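Side-chain contacts in coat protein (Papaya mosaic virus, PDB 4DOX), which forms the capsid of a flexible filamentous plant virus, its subunits, built of helices without strands, probably packing along the viral RNA: residues 85-89 / 90-94; 99-102 / 103-107; 153-156 / 157-161. All coordinates share one frame; numbering follows the deposited sequence.

Contact 1: 85-89 / 90-94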
loop_
_atom_site.group_PDB
_atom_site.type_symbol
_atom_site.label_atom_id
_atom_site.label_comp_id
_atom_site.label_asym_id
_atom_site.label_seq_id
_atom_site.Cartn_x
_atom_site.Cartn_y
_atom_site.Cartn_z
ATOM N N PRO A 85 7.744 -1.642 -21.079
ATOM C CA PRO A 85 7.715 -2.902 -21.835
ATOM C C PRO A 85 8.694 -3.873 -21.237
ATOM O O PRO A 85 9.774 -3.476 -20.735
ATOM C CB PRO A 85 8.169 -2.495 -23.248
ATOM C CG PRO A 85 8.087 -0.954 -23.289
ATOM C CD PRO A 85 8.384 -0.555 -21.855
ATOM N N GLU A 86 8.315 -5.141 -21.256
ATOM C CA GLU A 86 9.150 -6.184 -20.641
ATOM C C GLU A 86 9.287 -6.083 -19.106
ATOM O O GLU A 86 10.209 -6.678 -18.520
ATOM C CB GLU A 86 10.548 -6.301 -21.334
ATOM C CG GLU A 86 10.767 -7.617 -22.202
ATOM C CD GLU A 86 10.341 -8.950 -21.468
ATOM O OE1 GLU A 86 10.323 -8.979 -20.183
ATOM O OE2 GLU A 86 10.019 -9.953 -22.194
ATOM N N ILE A 87 8.379 -5.332 -18.472
ATOM C CA ILE A 87 8.108 -5.504 -17.032
ATOM C C ILE A 87 6.611 -5.677 -16.843
ATOM O O ILE A 87 5.867 -4.759 -17.108
ATOM C CB ILE A 87 8.636 -4.314 -16.193
ATOM C CG1 ILE A 87 10.114 -4.100 -16.491
ATOM C CG2 ILE A 87 8.541 -4.615 -14.710
ATOM C CD1 ILE A 87 10.661 -2.831 -15.935
ATOM N N SER A 88 6.178 -6.869 -16.437
ATOM C CA SER A 88 4.741 -7.173 -16.197
ATOM C C SER A 88 4.384 -6.788 -14.768
ATOM O O SER A 88 5.276 -6.550 -13.965
ATOM C CB SER A 88 4.469 -8.670 -16.394
ATOM O OG SER A 88 5.170 -9.436 -15.433
ATOM N N LEU A 89 3.096 -6.718 -14.438
ATOM C CA LEU A 89 2.698 -6.463 -13.054
ATOM C C LEU A 89 3.230 -7.581 -12.147
ATOM O O LEU A 89 3.733 -7.316 -11.035
ATOM C CB LEU A 89 1.180 -6.292 -12.894
ATOM C CG LEU A 89 0.544 -5.103 -13.643
ATOM C CD1 LEU A 89 -0.927 -4.994 -13.393
ATOM C CD2 LEU A 89 1.177 -3.734 -13.389
ATOM N N ALA A 90 3.162 -8.824 -12.624
ATOM C CA ALA A 90 3.667 -9.928 -11.815
ATOM C C ALA A 90 5.134 -9.710 -11.467
ATOM O O ALA A 90 5.553 -10.046 -10.372
ATOM C CB ALA A 90 3.464 -11.296 -12.484
ATOM N N GLN A 91 5.909 -9.154 -12.401
ATOM C CA GLN A 91 7.330 -8.890 -12.134
ATOM C C GLN A 91 7.520 -7.855 -11.028
ATOM O O GLN A 91 8.352 -8.043 -10.136
ATOM C CB GLN A 91 8.075 -8.518 -13.395
ATOM C CG GLN A 91 8.215 -9.708 -14.335
ATOM C CD GLN A 91 8.977 -9.363 -15.620
ATOM O OE1 GLN A 91 8.384 -8.950 -16.644
ATOM N NE2 GLN A 91 10.296 -9.492 -15.557
ATOM N N LEU A 92 6.710 -6.802 -11.077
ATOM C CA LEU A 92 6.745 -5.757 -10.058
ATOM C C LEU A 92 6.366 -6.326 -8.717
ATOM O O LEU A 92 7.006 -6.005 -7.726
ATOM C CB LEU A 92 5.814 -4.588 -10.401
ATOM C CG LEU A 92 6.155 -3.716 -11.619
ATOM C CD1 LEU A 92 5.098 -2.571 -11.787
ATOM C CD2 LEU A 92 7.599 -3.147 -11.509
ATOM N N ALA A 93 5.358 -7.199 -8.695
ATOM C CA ALA A 93 4.936 -7.866 -7.486
ATOM C C ALA A 93 6.087 -8.692 -6.893
ATOM O O ALA A 93 6.275 -8.742 -5.642
ATOM C CB ALA A 93 3.745 -8.735 -7.746
ATOM N N SER A 94 6.860 -9.347 -7.755
ATOM C CA SER A 94 7.972 -10.127 -7.252
ATOM C C SER A 94 9.041 -9.198 -6.655
ATOM O O SER A 94 9.628 -9.490 -5.607
ATOM C CB SER A 94 8.528 -10.996 -8.358
ATOM O OG SER A 94 7.584 -11.978 -8.696
#
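S88 and Q91 close a capping box at the start of helix 89-98, each residue using its side chain to take up a backbone N-H of the other. S88 is the N-cap. Its OG sits between its own backbone N and carbonyl carbon (chi1 64°), a rotation that turns the hydroxyl back over the first turn, where it accepts from Q91 N at 3.1 Å. The return bond is the straighter of the pair: S88 N reaches Q91 OE1 at 3.0 Å, with 160° at the hydrogen. The donor does not lie on a lone pair but stands above the plane of the amide. Q91 can make this reach because CG lies beside its backbone N and the chain beyond runs extended, with CG passing alongside S88 OG.

In the finished box each side chain thus meets the other residue's N-H; Q91 N also makes a weak bond to S88 O. Regular helical bonding takes over directly after it. L92 N donates to S88 O at 3.2 Å, and A93 N follows with L89 O at 2.9 Å.

The apolar side of the same turn is carried by I87, the residue just before the cap. Its CG2 branch meets L92 CD2 at 3.6 Å, the two side chains crossing at about a right angle. This apolar pair, bracketing the capping box from the residue before the N-cap to the fourth after it, is a hydrophobic staple. It lies next to the protein interior: I87 also touches V51, while L92 leans on V59 of helix 56-70. L89 packs on E62 and F66 of that helix and on V78 of the loop after it, with its CD2 4.4 Å from L92 CD1.

Contact 2: 99-102 / 103-107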
loop_
_atom_site.group_PDB
_atom_site.type_symbol
_atom_site.label_atom_id
_atom_site.label_comp_id
_atom_site.label_asym_id
_atom_site.label_seq_id
_atom_site.Cartn_x
_atom_site.Cartn_y
_atom_site.Cartn_z
ATOM N N SER A 99 11.857 -7.338 -1.428
ATOM C CA SER A 99 12.352 -6.410 -0.400
ATOM C C SER A 99 12.054 -6.947 0.980
ATOM O O SER A 99 12.583 -6.442 1.954
ATOM C CB SER A 99 11.678 -5.057 -0.518
ATOM O OG SER A 99 10.336 -5.207 -0.106
ATOM N N GLY A 100 11.171 -7.931 1.066
ATOM C CA GLY A 100 10.891 -8.610 2.309
ATOM C C GLY A 100 9.627 -8.097 2.946
ATOM O O GLY A 100 9.258 -8.541 4.017
ATOM N N THR A 101 8.954 -7.142 2.295
ATOM C CA THR A 101 7.570 -6.761 2.707
ATOM C C THR A 101 6.578 -7.672 1.970
ATOM O O THR A 101 6.989 -8.503 1.180
ATOM C CB THR A 101 7.273 -5.219 2.564
ATOM O OG1 THR A 101 6.063 -4.898 3.234
ATOM C CG2 THR A 101 7.122 -4.750 1.103
ATOM N N SER A 102 5.299 -7.554 2.267
ATOM C CA SER A 102 4.263 -8.312 1.577
ATOM C C SER A 102 3.563 -7.352 0.609
ATOM O O SER A 102 3.647 -6.108 0.749
ATOM C CB SER A 102 3.223 -8.791 2.578
ATOM O OG SER A 102 2.547 -7.643 3.124
ATOM N N LEU A 103 2.849 -7.927 -0.352
ATOM C CA LEU A 103 2.179 -7.148 -1.371
ATOM C C LEU A 103 1.095 -6.290 -0.676
ATOM O O LEU A 103 0.802 -5.138 -1.079
ATOM C CB LEU A 103 1.602 -8.124 -2.390
ATOM C CG LEU A 103 0.756 -7.676 -3.571
ATOM C CD1 LEU A 103 1.473 -6.598 -4.437
ATOM C CD2 LEU A 103 0.405 -8.895 -4.380
ATOM N N ARG A 104 0.554 -6.838 0.413
ATOM C CA ARG A 104 -0.531 -6.193 1.133
ATOM C C ARG A 104 -0.058 -4.916 1.798
ATOM O O ARG A 104 -0.740 -3.896 1.716
ATOM C CB ARG A 104 -1.143 -7.151 2.151
ATOM C CG ARG A 104 -2.004 -6.496 3.240
ATOM C CD ARG A 104 -3.458 -6.372 2.968
ATOM N NE ARG A 104 -4.018 -7.407 2.097
ATOM C CZ ARG A 104 -4.695 -8.502 2.484
ATOM N NH1 ARG A 104 -4.880 -8.768 3.754
ATOM N NH2 ARG A 104 -5.180 -9.346 1.581
ATOM N N LYS A 105 1.108 -4.979 2.438
ATOM C CA LYS A 105 1.648 -3.822 3.139
ATOM C C LYS A 105 2.030 -2.765 2.154
ATOM O O LYS A 105 1.817 -1.589 2.434
ATOM C CB LYS A 105 2.844 -4.184 4.042
ATOM C CG LYS A 105 2.397 -4.726 5.344
ATOM C CD LYS A 105 3.498 -5.471 6.048
ATOM C CE LYS A 105 2.939 -6.258 7.248
ATOM N NZ LYS A 105 4.080 -6.679 8.107
ATOM N N PHE A 106 2.606 -3.163 1.019
ATOM C CA PHE A 106 2.979 -2.227 -0.023
ATOM C C PHE A 106 1.744 -1.480 -0.573
ATOM O O PHE A 106 1.774 -0.269 -0.761
ATOM C CB PHE A 106 3.636 -2.994 -1.170
ATOM C CG PHE A 106 4.186 -2.106 -2.289
ATOM C CD1 PHE A 106 3.499 -1.963 -3.499
ATOM C CD2 PHE A 106 5.392 -1.427 -2.136
ATOM C CE1 PHE A 106 3.996 -1.153 -4.524
ATOM C CE2 PHE A 106 5.913 -0.612 -3.191
ATOM C CZ PHE A 106 5.207 -0.485 -4.383
ATOM N N CYS A 107 0.659 -2.205 -0.862
ATOM C CA CYS A 107 -0.560 -1.548 -1.362
ATOM C C CYS A 107 -1.117 -0.601 -0.303
ATOM O O CYS A 107 -1.574 0.478 -0.645
ATOM C CB CYS A 107 -1.611 -2.571 -1.813
ATOM S SG CYS A 107 -0.993 -3.560 -3.244
#
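K105 N donates to S102 OG at 3.1 Å with an angle of 161° at the hydrogen, the capping bond that starts helix 103-108. S102 occupies the N-cap, and a chi1 of 66° folds its hydroxyl toward the N-H groups that open the helix. Its carbonyl does a second job: F106 N donates to S102 O at 3.1 Å, the opening bond of the helix backbone. One residue thus serves two N-H groups of the turn, through side chain and main chain.

Around these bonds lies the aliphatic part of K105. Its CB is 3.6 Å from S102 OG and 3.4 Å from T101 OG1, so the lysine stem runs beside both hydroxyls before its amine end leads away. R104 heads elsewhere, to a salt bridge with D142 and a hydrogen bond from NE to S72 OG.

The buried residues tie the turn to its surroundings: T101 packs on Q38 of helix 36-48 and V96 of helix 89-98, L103 rests on L63 and C67 of helix 56-70, and F106 reaches V42, A60 and V96, one residue from each of those three helices.

Contact 3: 153-156 / 157-161. Unlike the reference sequence in segment 157-161: T160 (reference Ile).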
loop_
_atom_site.group_PDB
_atom_site.type_symbol
_atom_site.label_atom_id
_atom_site.label_comp_id
_atom_site.label_asym_id
_atom_site.label_seq_id
_atom_site.Cartn_x
_atom_site.Cartn_y
_atom_site.Cartn_z
ATOM N N MET A 153 1.432 6.913 2.051
ATOM C CA MET A 153 1.693 8.025 1.139
ATOM C C MET A 153 0.404 8.801 0.897
ATOM O O MET A 153 -0.621 8.220 0.592
ATOM C CB MET A 153 2.349 7.563 -0.164
ATOM C CG MET A 153 2.416 8.679 -1.214
ATOM S SD MET A 153 3.647 8.495 -2.535
ATOM C CE MET A 153 5.004 7.805 -1.600
ATOM N N GLN A 154 0.460 10.118 1.068
ATOM C CA GLN A 154 -0.725 11.003 0.952
ATOM C C GLN A 154 -0.938 11.671 -0.423
ATOM O O GLN A 154 0.022 12.021 -1.115
ATOM C CB GLN A 154 -0.679 12.082 2.057
ATOM C CG GLN A 154 -0.576 11.490 3.499
ATOM C CD GLN A 154 -1.806 10.693 3.890
ATOM O OE1 GLN A 154 -2.936 11.067 3.542
ATOM N NE2 GLN A 154 -1.604 9.580 4.590
ATOM N N PRO A 155 -2.214 11.847 -0.827
ATOM C CA PRO A 155 -2.397 12.626 -2.038
ATOM C C PRO A 155 -1.911 14.073 -1.838
ATOM O O PRO A 155 -1.897 14.596 -0.718
ATOM C CB PRO A 155 -3.910 12.571 -2.297
ATOM C CG PRO A 155 -4.475 11.769 -1.218
ATOM C CD PRO A 155 -3.481 11.723 -0.103
ATOM N N PRO A 156 -1.473 14.694 -2.925
ATOM C CA PRO A 156 -0.965 16.051 -2.883
ATOM C C PRO A 156 -1.900 17.113 -2.237
ATOM O O PRO A 156 -1.368 18.089 -1.719
ATOM C CB PRO A 156 -0.721 16.379 -4.368
ATOM C CG PRO A 156 -1.450 15.279 -5.172
ATOM C CD PRO A 156 -1.410 14.099 -4.278
ATOM N N SER A 157 -3.241 16.983 -2.274
ATOM C CA SER A 157 -4.108 17.994 -1.589
ATOM C C SER A 157 -5.036 17.359 -0.561
ATOM O O SER A 157 -6.111 17.886 -0.236
ATOM C CB SER A 157 -4.939 18.825 -2.580
ATOM O OG SER A 157 -4.129 19.509 -3.515
ATOM N N GLY A 158 -4.614 16.216 -0.051
ATOM C CA GLY A 158 -5.412 15.470 0.899
ATOM C C GLY A 158 -6.488 14.674 0.174
ATOM O O GLY A 158 -6.705 14.829 -1.067
ATOM N N LEU A 159 -7.160 13.826 0.949
ATOM C CA LEU A 159 -8.239 13.005 0.434
ATOM C C LEU A 159 -9.336 13.808 -0.258
ATOM O O LEU A 159 -9.615 14.948 0.129
ATOM C CB LEU A 159 -8.841 12.210 1.580
ATOM C CG LEU A 159 -7.863 11.325 2.335
ATOM C CD1 LEU A 159 -8.626 10.557 3.433
ATOM C CD2 LEU A 159 -7.035 10.368 1.382
ATOM N N THR A 160 -9.974 13.209 -1.271
ATOM C CA THR A 160 -11.083 13.872 -1.991
ATOM C C THR A 160 -12.336 13.919 -1.148
ATOM O O THR A 160 -13.217 14.741 -1.383
ATOM C CB THR A 160 -11.460 13.158 -3.251
ATOM O OG1 THR A 160 -11.589 11.780 -2.934
ATOM C CG2 THR A 160 -10.373 13.323 -4.273
ATOM N N ARG A 161 -12.431 12.959 -0.228
ATOM C CA ARG A 161 -13.352 12.978 0.918
ATOM C C ARG A 161 -12.812 11.951 1.933
ATOM O O ARG A 161 -11.916 11.145 1.602
ATOM C CB ARG A 161 -14.807 12.695 0.519
ATOM C CG ARG A 161 -15.058 11.301 -0.002
ATOM C CD ARG A 161 -16.553 11.024 -0.188
ATOM N NE ARG A 161 -16.843 9.759 -0.884
ATOM C CZ ARG A 161 -16.873 8.549 -0.313
ATOM N NH1 ARG A 161 -16.614 8.390 0.995
ATOM N NH2 ARG A 161 -17.170 7.488 -1.055
#
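P155 and S157, with P156 between them, shape a type I beta turn that runs from P155 to G158. The turn is closed by G158 N, which donates to P155 O at 3.2 Å, with 166° at the hydrogen. P156 and S157 fill the two middle positions. S157 keeps OG beside its own backbone N (chi1 -58°), where the hydroxyl lies 3.6 Å from P156 O. G158 leaves the turn with positive phi, a conformation that favours glycine.

P155 directs its CB toward the returning chain. Its CB and CG both lie 3.8 Å from G158 O, and CG also meets L159 CD2 at 3.9 Å, with CD slightly farther off, as the two side chains cross at a slant. P155 and L159 both rest on P112 and N116 of helix 111-118, and N116 also bonds to G158 O through ND2 and to T160 N through OD1.

Across the turn there is one backbone hydrogen bond and one apolar side-chain pair, so the form of this surface loop seems to owe much to its prolines and glycine, and to the side-chain amide of N116 on the neighbouring helix.

The three contacts come in series along the chain, all within the part of the protein that belongs to the viral coat protein family. Contacts 1 and 2 open successive helices, 89-98 and 103-108, with centres 15 Å apart and no touch between them; residues of both pack against helix 56-70, and V96, further along the helix that contact 1 starts, lies against contact 2. Contact 2 is the most central, its centre about 7 Å from that of the chain. Contact 3 lies 21 Å from contact 2 and 27 Å from contact 1, centre to centre, in the loop between helices 111-118 and 165-172. Two N-caps and one beta turn thus lie where helix begins or loop turns back in this all-helical coat protein.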